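Local coordinates for putative spindle pole body component alp6 protein (Chaetomium thermophilum, PDB 6L7R), which probably binds gamma-tubulin and microtubule minus ends as the GCP3 member of the TUBGCP family, at residues 13-18 against 35-39; 61-65 against 79-83. One frame throughout, in Å; residues are numbered along the deposited sequence.

Contact 1: residues 13-18 against 35-39; sequences IDSLIG and RQAVF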
loop_
_atom_site.group_PDB
_atom_site.type_symbol
_atom_site.label_atom_id
_atom_site.label_comp_id
_atom_site.label_asym_id
_atom_site.label_seq_id
_atom_site.Cartn_x
_atom_site.Cartn_y
_atom_site.Cartn_z
ATOM N N ILE A 13 -3.772 7.881 5.452
ATOM C CA ILE A 13 -5.023 7.133 5.511
ATOM C C ILE A 13 -6.167 7.986 4.995
ATOM O O ILE A 13 -7.010 7.515 4.219
ATOM C CB ILE A 13 -5.298 6.628 6.937
ATOM C CG1 ILE A 13 -4.286 5.541 7.322
ATOM C CG2 ILE A 13 -6.746 6.098 7.035
ATOM C CD1 ILE A 13 -4.283 5.199 8.824
ATOM N N ASP A 14 -6.215 9.258 5.408
ATOM C CA ASP A 14 -7.247 10.159 4.895
ATOM C C ASP A 14 -7.238 10.177 3.375
ATOM O O ASP A 14 -8.292 10.098 2.730
ATOM C CB ASP A 14 -7.028 11.582 5.416
ATOM C CG ASP A 14 -7.254 11.723 6.901
ATOM O OD1 ASP A 14 -7.977 10.896 7.503
ATOM O OD2 ASP A 14 -6.714 12.703 7.463
ATOM N N SER A 15 -6.045 10.262 2.785
ATOM C CA SER A 15 -5.935 10.310 1.335
ATOM C C SER A 15 -6.436 9.021 0.706
ATOM O O SER A 15 -7.182 9.051 -0.282
ATOM C CB SER A 15 -4.483 10.581 0.933
ATOM O OG SER A 15 -4.124 11.899 1.287
ATOM N N LEU A 16 -6.016 7.877 1.257
ATOM C CA LEU A 16 -6.458 6.581 0.753
ATOM C C LEU A 16 -7.974 6.477 0.767
ATOM O O LEU A 16 -8.590 6.041 -0.208
ATOM C CB LEU A 16 -5.873 5.451 1.604
ATOM C CG LEU A 16 -4.658 4.597 1.252
ATOM C CD1 LEU A 16 -4.709 3.344 2.131
ATOM C CD2 LEU A 16 -4.580 4.235 -0.237
ATOM N N ILE A 17 -8.594 6.835 1.894
ATOM C CA ILE A 17 -10.038 6.670 2.003
ATOM C C ILE A 17 -10.751 7.472 0.927
ATOM O O ILE A 17 -11.676 6.973 0.272
ATOM C CB ILE A 17 -10.505 7.057 3.416
ATOM C CG1 ILE A 17 -9.934 6.053 4.423
ATOM C CG2 ILE A 17 -12.025 7.114 3.466
ATOM C CD1 ILE A 17 -10.234 6.396 5.886
ATOM N N GLY A 18 -10.328 8.721 0.710
ATOM C CA GLY A 18 -10.974 9.535 -0.303
ATOM C C GLY A 18 -10.751 8.999 -1.703
ATOM O O GLY A 18 -11.637 9.093 -2.557
ATOM N N ARG A 35 -16.778 8.228 6.269
ATOM C CA ARG A 35 -15.328 8.386 6.398
ATOM C C ARG A 35 -14.845 8.024 7.802
ATOM O O ARG A 35 -13.816 7.355 7.960
ATOM C CB ARG A 35 -14.911 9.814 6.047
ATOM C CG ARG A 35 -13.452 10.110 6.408
ATOM C CD ARG A 35 -13.020 11.542 6.080
ATOM N NE ARG A 35 -13.086 11.798 4.646
ATOM C CZ ARG A 35 -12.085 11.574 3.796
ATOM N NH1 ARG A 35 -10.929 11.081 4.233
ATOM N NH2 ARG A 35 -12.245 11.828 2.498
ATOM N N GLN A 36 -15.572 8.450 8.841
ATOM C CA GLN A 36 -15.138 8.118 10.194
ATOM C C GLN A 36 -15.189 6.611 10.435
ATOM O O GLN A 36 -14.278 6.040 11.051
ATOM C CB GLN A 36 -15.997 8.857 11.222
ATOM C CG GLN A 36 -15.322 8.997 12.588
ATOM C CD GLN A 36 -13.937 9.630 12.496
ATOM O OE1 GLN A 36 -13.784 10.738 11.985
ATOM N NE2 GLN A 36 -12.923 8.923 12.987
ATOM N N ALA A 37 -16.250 5.951 9.957
ATOM C CA ALA A 37 -16.358 4.504 10.126
ATOM C C ALA A 37 -15.238 3.786 9.384
ATOM O O ALA A 37 -14.680 2.792 9.875
ATOM C CB ALA A 37 -17.724 4.023 9.624
ATOM N N VAL A 38 -14.905 4.270 8.192
ATOM C CA VAL A 38 -13.825 3.653 7.432
ATOM C C VAL A 38 -12.496 3.911 8.124
ATOM O O VAL A 38 -11.656 3.012 8.243
ATOM C CB VAL A 38 -13.822 4.173 5.983
ATOM C CG1 VAL A 38 -12.650 3.593 5.221
ATOM C CG2 VAL A 38 -15.115 3.798 5.291
ATOM N N PHE A 39 -12.303 5.134 8.618
ATOM C CA PHE A 39 -11.060 5.479 9.296
ATOM C C PHE A 39 -10.827 4.566 10.494
ATOM O O PHE A 39 -9.706 4.086 10.717
ATOM C CB PHE A 39 -11.098 6.944 9.730
ATOM C CG PHE A 39 -9.808 7.428 10.320
ATOM C CD1 PHE A 39 -9.603 7.402 11.698
ATOM C CD2 PHE A 39 -8.792 7.889 9.498
ATOM C CE1 PHE A 39 -8.397 7.843 12.254
ATOM C CE2 PHE A 39 -7.583 8.338 10.045
ATOM C CZ PHE A 39 -7.391 8.311 11.425
HETATM O O HOH W 1 -10.261 10.076 6.942
#

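Contact 2: residues 61-65 against 79-83; sequences SDLIK and FSNLY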
loop_
_atom_site.group_PDB
_atom_site.type_symbol
_atom_site.label_atom_id
_atom_site.label_comp_id
_atom_site.label_asym_id
_atom_site.label_seq_id
_atom_site.Cartn_x
_atom_site.Cartn_y
_atom_site.Cartn_z
ATOM N N SER A 61 10.644 -11.271 -2.837
ATOM C CA SER A 61 11.033 -11.425 -4.232
ATOM C C SER A 61 11.016 -12.886 -4.660
ATOM O O SER A 61 10.708 -13.188 -5.821
ATOM C CB SER A 61 12.412 -10.807 -4.451
ATOM O OG SER A 61 13.365 -11.369 -3.566
ATOM N N ASP A 62 11.345 -13.805 -3.749
ATOM C CA ASP A 62 11.233 -15.226 -4.067
ATOM C C ASP A 62 9.773 -15.644 -4.196
ATOM O O ASP A 62 9.429 -16.462 -5.057
ATOM C CB ASP A 62 11.939 -16.062 -3.003
ATOM C CG ASP A 62 13.415 -16.224 -3.279
ATOM O OD1 ASP A 62 14.224 -15.962 -2.366
ATOM O OD2 ASP A 62 13.768 -16.617 -4.412
ATOM N N LEU A 63 8.902 -15.093 -3.343
ATOM C CA LEU A 63 7.475 -15.360 -3.479
ATOM C C LEU A 63 6.943 -14.816 -4.797
ATOM O O LEU A 63 6.124 -15.463 -5.459
ATOM C CB LEU A 63 6.705 -14.750 -2.306
ATOM C CG LEU A 63 6.739 -15.464 -0.952
ATOM C CD1 LEU A 63 6.109 -14.594 0.119
ATOM C CD2 LEU A 63 6.023 -16.795 -1.036
ATOM N N ILE A 64 7.401 -13.625 -5.193
ATOM C CA ILE A 64 6.930 -13.026 -6.437
ATOM C C ILE A 64 7.422 -13.826 -7.637
ATOM O O ILE A 64 6.663 -14.091 -8.577
ATOM C CB ILE A 64 7.365 -11.553 -6.522
ATOM C CG1 ILE A 64 6.610 -10.710 -5.488
ATOM C CG2 ILE A 64 7.150 -11.012 -7.927
ATOM C CD1 ILE A 64 7.137 -9.292 -5.353
ATOM N N LYS A 65 8.694 -14.233 -7.627
ATOM C CA LYS A 65 9.223 -14.990 -8.756
ATOM C C LYS A 65 8.465 -16.301 -8.940
ATOM O O LYS A 65 8.038 -16.632 -10.052
ATOM C CB LYS A 65 10.718 -15.252 -8.564
ATOM C CG LYS A 65 11.514 -15.266 -9.866
ATOM C CD LYS A 65 12.920 -15.820 -9.669
ATOM C CE LYS A 65 13.614 -15.173 -8.472
ATOM N NZ LYS A 65 13.770 -13.693 -8.606
ATOM N N PHE A 79 10.793 -8.973 -14.248
ATOM C CA PHE A 79 10.707 -8.681 -12.823
ATOM C C PHE A 79 12.068 -8.804 -12.153
ATOM O O PHE A 79 12.425 -7.983 -11.300
ATOM C CB PHE A 79 9.719 -9.602 -12.113
ATOM C CG PHE A 79 9.930 -9.625 -10.626
ATOM C CD1 PHE A 79 9.477 -8.572 -9.841
ATOM C CD2 PHE A 79 10.642 -10.653 -10.023
ATOM C CE1 PHE A 79 9.698 -8.559 -8.468
ATOM C CE2 PHE A 79 10.878 -10.647 -8.661
ATOM C CZ PHE A 79 10.398 -9.606 -7.878
ATOM N N SER A 80 12.822 -9.849 -12.500
ATOM C CA SER A 80 14.128 -10.063 -11.885
ATOM C C SER A 80 15.064 -8.890 -12.155
ATOM O O SER A 80 15.810 -8.458 -11.265
ATOM C CB SER A 80 14.725 -11.369 -12.398
ATOM O OG SER A 80 15.904 -11.692 -11.692
ATOM N N ASN A 81 15.034 -8.347 -13.371
ATOM C CA ASN A 81 15.854 -7.174 -13.656
ATOM C C ASN A 81 15.337 -5.946 -12.907
ATOM O O ASN A 81 16.128 -5.139 -12.404
ATOM C CB ASN A 81 15.898 -6.923 -15.164
ATOM C CG ASN A 81 16.605 -8.044 -15.922
ATOM O OD1 ASN A 81 17.351 -8.830 -15.334
ATOM N ND2 ASN A 81 16.367 -8.124 -17.230
ATOM N N LEU A 82 14.015 -5.788 -12.816
ATOM C CA LEU A 82 13.464 -4.676 -12.041
ATOM C C LEU A 82 13.861 -4.770 -10.569
ATOM O O LEU A 82 14.243 -3.763 -9.951
ATOM C CB LEU A 82 11.941 -4.638 -12.182
ATOM C CG LEU A 82 11.372 -4.192 -13.529
ATOM C CD1 LEU A 82 9.903 -4.580 -13.677
ATOM C CD2 LEU A 82 11.543 -2.697 -13.690
ATOM N N TYR A 83 13.795 -5.979 -9.997
ATOM C CA TYR A 83 14.156 -6.169 -8.595
ATOM C C TYR A 83 15.599 -5.765 -8.346
ATOM O O TYR A 83 15.913 -5.128 -7.333
ATOM C CB TYR A 83 13.946 -7.632 -8.188
ATOM C CG TYR A 83 14.391 -7.941 -6.767
ATOM C CD1 TYR A 83 13.735 -7.384 -5.673
ATOM C CD2 TYR A 83 15.462 -8.792 -6.520
ATOM C CE1 TYR A 83 14.142 -7.660 -4.371
ATOM C CE2 TYR A 83 15.871 -9.077 -5.224
ATOM C CZ TYR A 83 15.209 -8.508 -4.156
ATOM O OH TYR A 83 15.615 -8.789 -2.871
#

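Contact 1: residues 13-18 against 35-39
I17, D14 and I13 meet R35, V38 and F39 where helix 6-20 packs on helix 29-47, the first two successive helices of this N-terminal fragment of GCP3. The two short axes pass 10.4 Å apart and cross with an angle of 120° between their directions. I17 is central. Its CD1 points at the second helix and stops 3.6 Å from F39 CA, near the plane of the F39 ring and at its edge. Its CG1 touches V38 CG1 at 3.8 Å, the two side chains running past each other in opposite directions. I13 meets F39 at about a right angle, with CG2 3.7 Å from ring atom CD2. D14 OD1 comes obliquely to the same ring, 3.6 Å from F39 CE2.

R35 supplies the polar half. Its chain is extended up to CD and then bends at chi3 (-63°), which turns the guanidinium toward helix 6-20. NH1 donates to the backbone O of D14 at 3.2 Å, with an N-H...O angle of 160°, and the acceptor lies almost in the guanidinium plane. D14 O also accepts the helical bond from G18 N, and the two donors come from opposite faces of its carbonyl plane. I17 CG2 lies over one guanidinium face, offset toward the rim. R35 NH2 comes to 3.8 Å from G18 CA. The D14 carboxylate makes no salt bridge to R35: OD1 is 4.4 Å from NH1, and a water links the two.

I13 also touches V42, R43 and L46, and V38 packs on an apolar side chain of another protein's chain. The helix pair is thus joined by an apolar strip and an arginine tied to the other helix's backbone. The positive guanidinium nearby would probably favour the ionised form of D14, although the two charges are not in contact.

Contact 2: residues 61-65 against 79-83
The F79 ring is covered on both faces. I64 CG2 sits over the centre of one, 3.6 Å from the ring centroid, in a CH-pi contact. CB of Y83, one turn on in the same helix, lies on the opposite face toward the rim. K65 NZ comes to the ring edge near the plane, 4.2 Å from F79 CE2, so its charge is not over the ring. The Y83 ring has S61 over one face, with CB 3.7 Å from the centroid in a second CH-pi contact. S61 OG lies over the same face, 3.5 Å from Y83 CZ. Both CG atoms of the aromatic pair are anti to their backbone N (chi1 162° in F79, 176° in Y83), which carries the rings across to helix 59-70.

The Y83 hydroxyl is hydrogen-bonded to N58 OD1, and S61 OG makes a weak, local one to N58 O. Losing the ring to an alanine at Y83 is likely to leave N58 OD1 without its hydroxyl partner and S61 CB without its aromatic face. I64 and Y83 also touch L99 of helix 95-105. CH-pi contacts join this nearly antiparallel hairpin, and the Y83 bond to N58, just before helix 59-70, ties that end.

Contact 1 and contact 2 come in series along the chain, and they share no helix. Contact 1 joins helices 6-20 and 29-47. Contact 2 joins helices 59-70 and 76-88, and helix 95-105 packs against it. Their centres are 32 Å apart, on opposite sides of the chain's centre, and their nearest atoms are about 19 Å apart. Each contact therefore closes its own helix pair without touching the other. The chain passes from the first pair to the second between helices 29-47 and 59-70. Residues of both contacts also reach a chain of another protein, consistent with the two helix pairs together forming a surface for that partner.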